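Local coordinates for shikimate dehydrogenase (NADP(+)) (Thermus thermophilus, PDB 2D5C), which catalyses the reversible NADPH-linked reduction of 3-dehydroshikimate to shikimate, the fourth of seven steps in chorismate biosynthesis, at residues Ala21-Ser26 with Leu238-Trp243; Gly45-Val50 with Ala69-Val74. All coordinates share one frame; numbering follows the deposited sequence.

Contact 1: residues Ala21-Ser26 with Leu238-Trp243. With SO4 (sulfate ion), chain F.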
loop_
_atom_site.group_PDB
_atom_site.type_symbol
_atom_site.label_atom_id
_atom_site.label_comp_id
_atom_site.label_asym_id
_atom_site.label_seq_id
_atom_site.Cartn_x
_atom_site.Cartn_y
_atom_site.Cartn_z
ATOM N N ALA A 21 -7.635 -16.779 7.138
ATOM C CA ALA A 21 -7.531 -18.006 6.359
ATOM C C ALA A 21 -8.843 -18.060 5.590
ATOM O O ALA A 21 -8.873 -18.390 4.404
ATOM C CB ALA A 21 -7.396 -19.215 7.283
ATOM N N PHE A 22 -9.934 -17.713 6.271
ATOM C CA PHE A 22 -11.238 -17.674 5.629
ATOM C C PHE A 22 -11.215 -16.615 4.525
ATOM O O PHE A 22 -11.676 -16.850 3.412
ATOM C CB PHE A 22 -12.342 -17.300 6.623
ATOM C CG PHE A 22 -13.603 -16.826 5.958
ATOM C CD1 PHE A 22 -14.465 -17.731 5.342
ATOM C CD2 PHE A 22 -13.883 -15.463 5.860
ATOM C CE1 PHE A 22 -15.577 -17.291 4.638
ATOM C CE2 PHE A 22 -14.994 -15.010 5.153
ATOM C CZ PHE A 22 -15.843 -15.924 4.540
ATOM N N ALA A 23 -10.686 -15.440 4.845
ATOM C CA ALA A 23 -10.648 -14.359 3.867
ATOM C C ALA A 23 -9.970 -14.805 2.572
ATOM O O ALA A 23 -10.503 -14.614 1.482
ATOM C CB ALA A 23 -9.915 -13.132 4.460
ATOM N N LEU A 24 -8.793 -15.403 2.711
ATOM C CA LEU A 24 -8.016 -15.862 1.566
ATOM C C LEU A 24 -8.745 -16.864 0.678
ATOM O O LEU A 24 -8.873 -16.640 -0.521
ATOM C CB LEU A 24 -6.697 -16.466 2.043
ATOM C CG LEU A 24 -5.682 -15.437 2.542
ATOM C CD1 LEU A 24 -4.602 -16.116 3.364
ATOM C CD2 LEU A 24 -5.095 -14.693 1.349
ATOM N N GLU A 25 -9.229 -17.958 1.260
ATOM C CA GLU A 25 -9.923 -18.971 0.465
ATOM C C GLU A 25 -11.218 -18.426 -0.118
ATOM O O GLU A 25 -11.579 -18.733 -1.254
ATOM C CB GLU A 25 -10.187 -20.228 1.310
ATOM C CG GLU A 25 -11.208 -20.089 2.439
ATOM C CD GLU A 25 -12.650 -20.091 1.944
ATOM O OE1 GLU A 25 -12.941 -20.781 0.940
ATOM O OE2 GLU A 25 -13.498 -19.416 2.570
ATOM N N SER A 26 -11.907 -17.604 0.665
ATOM C CA SER A 26 -13.163 -17.001 0.246
ATOM C C SER A 26 -12.994 -16.167 -1.022
ATOM O O SER A 26 -13.895 -16.093 -1.864
ATOM C CB SER A 26 -13.702 -16.113 1.367
ATOM O OG SER A 26 -14.780 -15.333 0.894
ATOM N N LEU A 238 -11.289 -4.848 6.909
ATOM C CA LEU A 238 -10.794 -3.568 6.412
ATOM C C LEU A 238 -9.294 -3.605 6.188
ATOM O O LEU A 238 -8.791 -2.989 5.243
ATOM C CB LEU A 238 -11.144 -2.441 7.384
ATOM C CG LEU A 238 -12.632 -2.118 7.492
ATOM C CD1 LEU A 238 -12.832 -1.051 8.554
ATOM C CD2 LEU A 238 -13.171 -1.650 6.157
ATOM N N ALA A 239 -8.570 -4.314 7.042
ATOM C CA ALA A 239 -7.118 -4.397 6.877
ATOM C C ALA A 239 -6.804 -5.203 5.619
ATOM O O ALA A 239 -5.888 -4.875 4.861
ATOM C CB ALA A 239 -6.469 -5.065 8.096
ATOM N N PHE A 240 -7.568 -6.270 5.402
ATOM C CA PHE A 240 -7.360 -7.103 4.221
ATOM C C PHE A 240 -7.572 -6.290 2.940
ATOM O O PHE A 240 -6.845 -6.467 1.956
ATOM C CB PHE A 240 -8.313 -8.305 4.240
ATOM C CG PHE A 240 -7.891 -9.413 3.322
ATOM C CD1 PHE A 240 -7.175 -10.500 3.809
ATOM C CD2 PHE A 240 -8.187 -9.346 1.961
ATOM C CE1 PHE A 240 -6.753 -11.524 2.946
ATOM C CE2 PHE A 240 -7.775 -10.350 1.094
ATOM C CZ PHE A 240 -7.056 -11.443 1.585
ATOM N N ARG A 241 -8.569 -5.407 2.943
ATOM C CA ARG A 241 -8.818 -4.584 1.776
ATOM C C ARG A 241 -7.662 -3.607 1.608
ATOM O O ARG A 241 -7.268 -3.311 0.489
ATOM C CB ARG A 241 -10.147 -3.824 1.892
ATOM C CG ARG A 241 -10.509 -3.066 0.622
ATOM C CD ARG A 241 -11.852 -2.381 0.751
ATOM N NE ARG A 241 -11.859 -1.422 1.849
ATOM C CZ ARG A 241 -12.944 -0.789 2.286
ATOM N NH1 ARG A 241 -14.126 -1.013 1.721
ATOM N NH2 ARG A 241 -12.842 0.074 3.291
ATOM N N LEU A 242 -7.117 -3.088 2.710
ATOM C CA LEU A 242 -5.975 -2.177 2.580
ATOM C C LEU A 242 -4.823 -2.907 1.900
ATOM O O LEU A 242 -4.161 -2.358 1.021
ATOM C CB LEU A 242 -5.485 -1.673 3.942
ATOM C CG LEU A 242 -6.382 -0.733 4.741
ATOM C CD1 LEU A 242 -5.669 -0.334 6.020
ATOM C CD2 LEU A 242 -6.723 0.488 3.918
ATOM N N TRP A 243 -4.583 -4.151 2.309
ATOM C CA TRP A 243 -3.489 -4.928 1.741
ATOM C C TRP A 243 -3.670 -5.374 0.292
ATOM O O TRP A 243 -2.705 -5.404 -0.463
ATOM C CB TRP A 243 -3.234 -6.193 2.570
ATOM C CG TRP A 243 -2.826 -5.947 3.975
ATOM C CD1 TRP A 243 -2.043 -4.923 4.448
ATOM C CD2 TRP A 243 -3.159 -6.757 5.107
ATOM N NE1 TRP A 243 -1.877 -5.049 5.812
ATOM C CE2 TRP A 243 -2.551 -6.165 6.240
ATOM C CE3 TRP A 243 -3.913 -7.931 5.273
ATOM C CZ2 TRP A 243 -2.676 -6.704 7.524
ATOM C CZ3 TRP A 243 -4.036 -8.472 6.562
ATOM C CH2 TRP A 243 -3.421 -7.856 7.666
HETATM S S SO4 F . -9.479 1.380 1.261
HETATM O O1 SO4 F . -9.051 -0.060 1.870
HETATM O O2 SO4 F . -8.285 1.863 0.597
HETATM O O3 SO4 F . -10.494 1.241 0.451
HETATM O O4 SO4 F . -9.726 2.175 2.439
#

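Contact 2: residues Gly45-Val50 with Ala69-Val74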
loop_
_atom_site.group_PDB
_atom_site.type_symbol
_atom_site.label_atom_id
_atom_site.label_comp_id
_atom_site.label_asym_id
_atom_site.label_seq_id
_atom_site.Cartn_x
_atom_site.Cartn_y
_atom_site.Cartn_z
ATOM N N GLY A 45 13.562 -5.063 15.014
ATOM C CA GLY A 45 14.090 -6.087 14.135
ATOM C C GLY A 45 12.983 -6.804 13.390
ATOM O O GLY A 45 13.173 -7.247 12.256
ATOM N N ARG A 46 11.822 -6.901 14.029
ATOM C CA ARG A 46 10.661 -7.573 13.456
ATOM C C ARG A 46 10.116 -6.809 12.248
ATOM O O ARG A 46 9.729 -7.414 11.250
ATOM C CB ARG A 46 9.561 -7.710 14.516
ATOM C CG ARG A 46 8.359 -8.545 14.075
ATOM C CD ARG A 46 8.686 -10.036 13.996
ATOM N NE ARG A 46 8.798 -10.638 15.324
ATOM C CZ ARG A 46 9.920 -11.127 15.839
ATOM N NH1 ARG A 46 11.047 -11.095 15.143
ATOM N NH2 ARG A 46 9.916 -11.645 17.055
ATOM N N LEU A 47 10.077 -5.483 12.341
ATOM C CA LEU A 47 9.578 -4.681 11.224
ATOM C C LEU A 47 10.565 -4.722 10.064
ATOM O O LEU A 47 10.176 -4.589 8.898
ATOM C CB LEU A 47 9.328 -3.236 11.666
ATOM C CG LEU A 47 8.222 -3.019 12.702
ATOM C CD1 LEU A 47 8.173 -1.547 13.079
ATOM C CD2 LEU A 47 6.865 -3.467 12.155
ATOM N N LYS A 48 11.846 -4.910 10.376
ATOM C CA LYS A 48 12.869 -4.997 9.338
ATOM C C LYS A 48 12.571 -6.221 8.490
ATOM O O LYS A 48 12.697 -6.195 7.268
ATOM C CB LYS A 48 14.266 -5.141 9.955
ATOM C CG LYS A 48 15.055 -3.843 10.059
ATOM C CD LYS A 48 16.243 -3.845 9.097
ATOM C CE LYS A 48 17.252 -4.931 9.460
ATOM N NZ LYS A 48 18.399 -4.981 8.513
ATOM N N GLU A 49 12.179 -7.301 9.155
ATOM C CA GLU A 49 11.852 -8.538 8.466
ATOM C C GLU A 49 10.575 -8.364 7.663
ATOM O O GLU A 49 10.467 -8.857 6.543
ATOM C CB GLU A 49 11.679 -9.669 9.475
ATOM C CG GLU A 49 12.961 -10.054 10.175
ATOM C CD GLU A 49 12.705 -10.866 11.428
ATOM O OE1 GLU A 49 12.064 -10.337 12.363
ATOM O OE2 GLU A 49 13.145 -12.034 11.476
ATOM N N VAL A 50 9.611 -7.653 8.241
ATOM C CA VAL A 50 8.337 -7.401 7.570
ATOM C C VAL A 50 8.584 -6.720 6.233
ATOM O O VAL A 50 7.922 -7.013 5.241
ATOM C CB VAL A 50 7.415 -6.511 8.436
ATOM C CG1 VAL A 50 6.168 -6.112 7.644
ATOM C CG2 VAL A 50 7.002 -7.258 9.684
ATOM N N ALA A 69 7.004 5.111 15.230
ATOM C CA ALA A 69 8.348 5.638 15.030
ATOM C C ALA A 69 9.192 4.839 14.038
ATOM O O ALA A 69 10.196 5.343 13.530
ATOM C CB ALA A 69 9.071 5.724 16.373
ATOM N N HIS A 70 8.796 3.598 13.760
ATOM C CA HIS A 70 9.560 2.765 12.838
ATOM C C HIS A 70 8.901 2.603 11.476
ATOM O O HIS A 70 9.277 1.714 10.710
ATOM C CB HIS A 70 9.796 1.376 13.435
ATOM C CG HIS A 70 10.504 1.396 14.753
ATOM N ND1 HIS A 70 9.847 1.224 15.953
ATOM C CD2 HIS A 70 11.808 1.592 15.060
ATOM C CE1 HIS A 70 10.717 1.314 16.944
ATOM N NE2 HIS A 70 11.913 1.537 16.429
ATOM N N LEU A 71 7.925 3.455 11.169
ATOM C CA LEU A 71 7.238 3.364 9.887
ATOM C C LEU A 71 7.629 4.518 8.975
ATOM O O LEU A 71 8.060 5.574 9.444
ATOM C CB LEU A 71 5.724 3.352 10.113
ATOM C CG LEU A 71 5.255 2.274 11.101
ATOM C CD1 LEU A 71 3.741 2.346 11.232
ATOM C CD2 LEU A 71 5.688 0.881 10.620
ATOM N N ASP A 72 7.483 4.323 7.672
ATOM C CA ASP A 72 7.837 5.372 6.717
ATOM C C ASP A 72 6.739 6.414 6.568
ATOM O O ASP A 72 6.999 7.546 6.181
ATOM C CB ASP A 72 8.118 4.784 5.333
ATOM C CG ASP A 72 9.307 3.855 5.326
ATOM O OD1 ASP A 72 9.105 2.645 5.509
ATOM O OD2 ASP A 72 10.442 4.343 5.147
ATOM N N TRP A 73 5.509 6.023 6.872
ATOM C CA TRP A 73 4.358 6.918 6.737
ATOM C C TRP A 73 3.265 6.405 7.665
ATOM O O TRP A 73 3.098 5.195 7.795
ATOM C CB TRP A 73 3.852 6.872 5.289
ATOM C CG TRP A 73 2.651 7.738 4.964
ATOM C CD1 TRP A 73 2.670 9.024 4.491
ATOM C CD2 TRP A 73 1.268 7.362 5.038
ATOM N NE1 TRP A 73 1.391 9.463 4.262
ATOM C CE2 TRP A 73 0.510 8.466 4.588
ATOM C CE3 TRP A 73 0.597 6.200 5.441
ATOM C CZ2 TRP A 73 -0.890 8.441 4.528
ATOM C CZ3 TRP A 73 -0.796 6.173 5.383
ATOM C CH2 TRP A 73 -1.526 7.290 4.928
ATOM N N VAL A 74 2.548 7.321 8.314
ATOM C CA VAL A 74 1.441 6.948 9.196
ATOM C C VAL A 74 0.232 7.750 8.727
ATOM O O VAL A 74 0.349 8.939 8.410
ATOM C CB VAL A 74 1.747 7.263 10.678
ATOM C CG1 VAL A 74 0.532 6.927 11.553
ATOM C CG2 VAL A 74 2.959 6.473 11.130
#

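Contact 1: residues Ala21-Ser26 with Leu238-Trp243
Ala23 and Phe240 mark the closest approach of two helical backbones, their CA atoms 8.0 Å apart. Both segments are regular helix, as the bonds Ser26 N to Phe22 O and Trp243 N to Ala239 O attest, and at this spacing side chains alone bridge the gap. Three buried residues do so, covering 123 Å² in total. The Phe240 ring reaches out because CG stands anti to the backbone N (chi1 -162°), and it meets the other helix in two ways. Ala23 CB lies over one face, 4.2 Å from the ring centroid of Phe240 and 26° off its normal, a CH-pi contact. Leu24 instead comes in at the ring edge, in plane, with its methyl CD2 3.8 Å from Phe240 CZ; the two side chains cross at about a right angle. With an alanine here, loss of the ring would probably open a gap between the helices and cost Ala23 CB its CH-pi face and Leu24 CD2 its edge contact. Leu27 and Pro248 also touch this ring. Away from this packing, Arg241 NE donates to O1 of a sulfate at 3.1 Å, a bond bent to 138°; the ion, probably from the crystallisation liquor, is also held by Glu91 N of the second subunit. The contact is apolar helix-helix packing within the substrate-binding half of the enzyme: helix 229-244, late in the sequence, returns to lie beside helix 16-26, and each carries a shikimate-binding residue, whose side chain is about 9 Å (Gln235) or 10 Å (Ser16) from that of Phe240.

Contact 2: residues Gly45-Val50 with Ala69-Val74
Leu47 of helix 43-53 meets His70 and Leu71 of 69-74, and its side chain carries the contact from the helical side. The bond from CA to CB is directed toward 69-74, though CB itself has no atom of that segment within 4.2 Å, and the same holds for the branch carbon CG. That carbon stands anti to the carbonyl carbon (chi1 -65°), and the chain then extends through chi2 of 177° to bring CD1 to His70. This methyl lies 3.4 Å from His70 CB, a close approach, and 4.1 Å from His70 CG, meeting the imidazole obliquely while the two side chains cross at about a right angle. Its other neighbour is Leu71 CD2, at 4.3 Å, a looser apolar touch. On the helix itself, Arg46 NH1 donates to Glu49 OE1 at 3.1 Å; the acceptor uses its syn lone pair and lies only 3° out of the guanidinium plane. Trp36 meets Arg46 in a cation-pi contact. Asp72 OD1 forms a salt bridge with Arg51 NH1. Helix 43-53 thus packs against the residues that lead into strand 73-74, outermost in the mixed sheet of this chain, with Leu94 on the adjoining strand 93-97 touching both Leu47 and Leu71.

Both contacts belong to the substrate-binding part of the fold, yet they use different elements, and their centres lie 21 Å apart. Contact 1 joins two helices distant in sequence through three buried residues; contact 2 joins a helix to the nearby segment 69-74, with one buried and two partly exposed participants. Each is apolar across its interface, but an aromatic ring gives contact 1 distinct face and edge approaches, whereas a single leucine methyl makes the touches of contact 2. Charged groups lie beside both: a sulfate by 238-243, one salt bridge along helix 43-53, another tying it to Asp72. The second subunit reaches both, packing on Leu242, hydrogen-bonding its backbone O, and meeting Trp73 with aromatic rings.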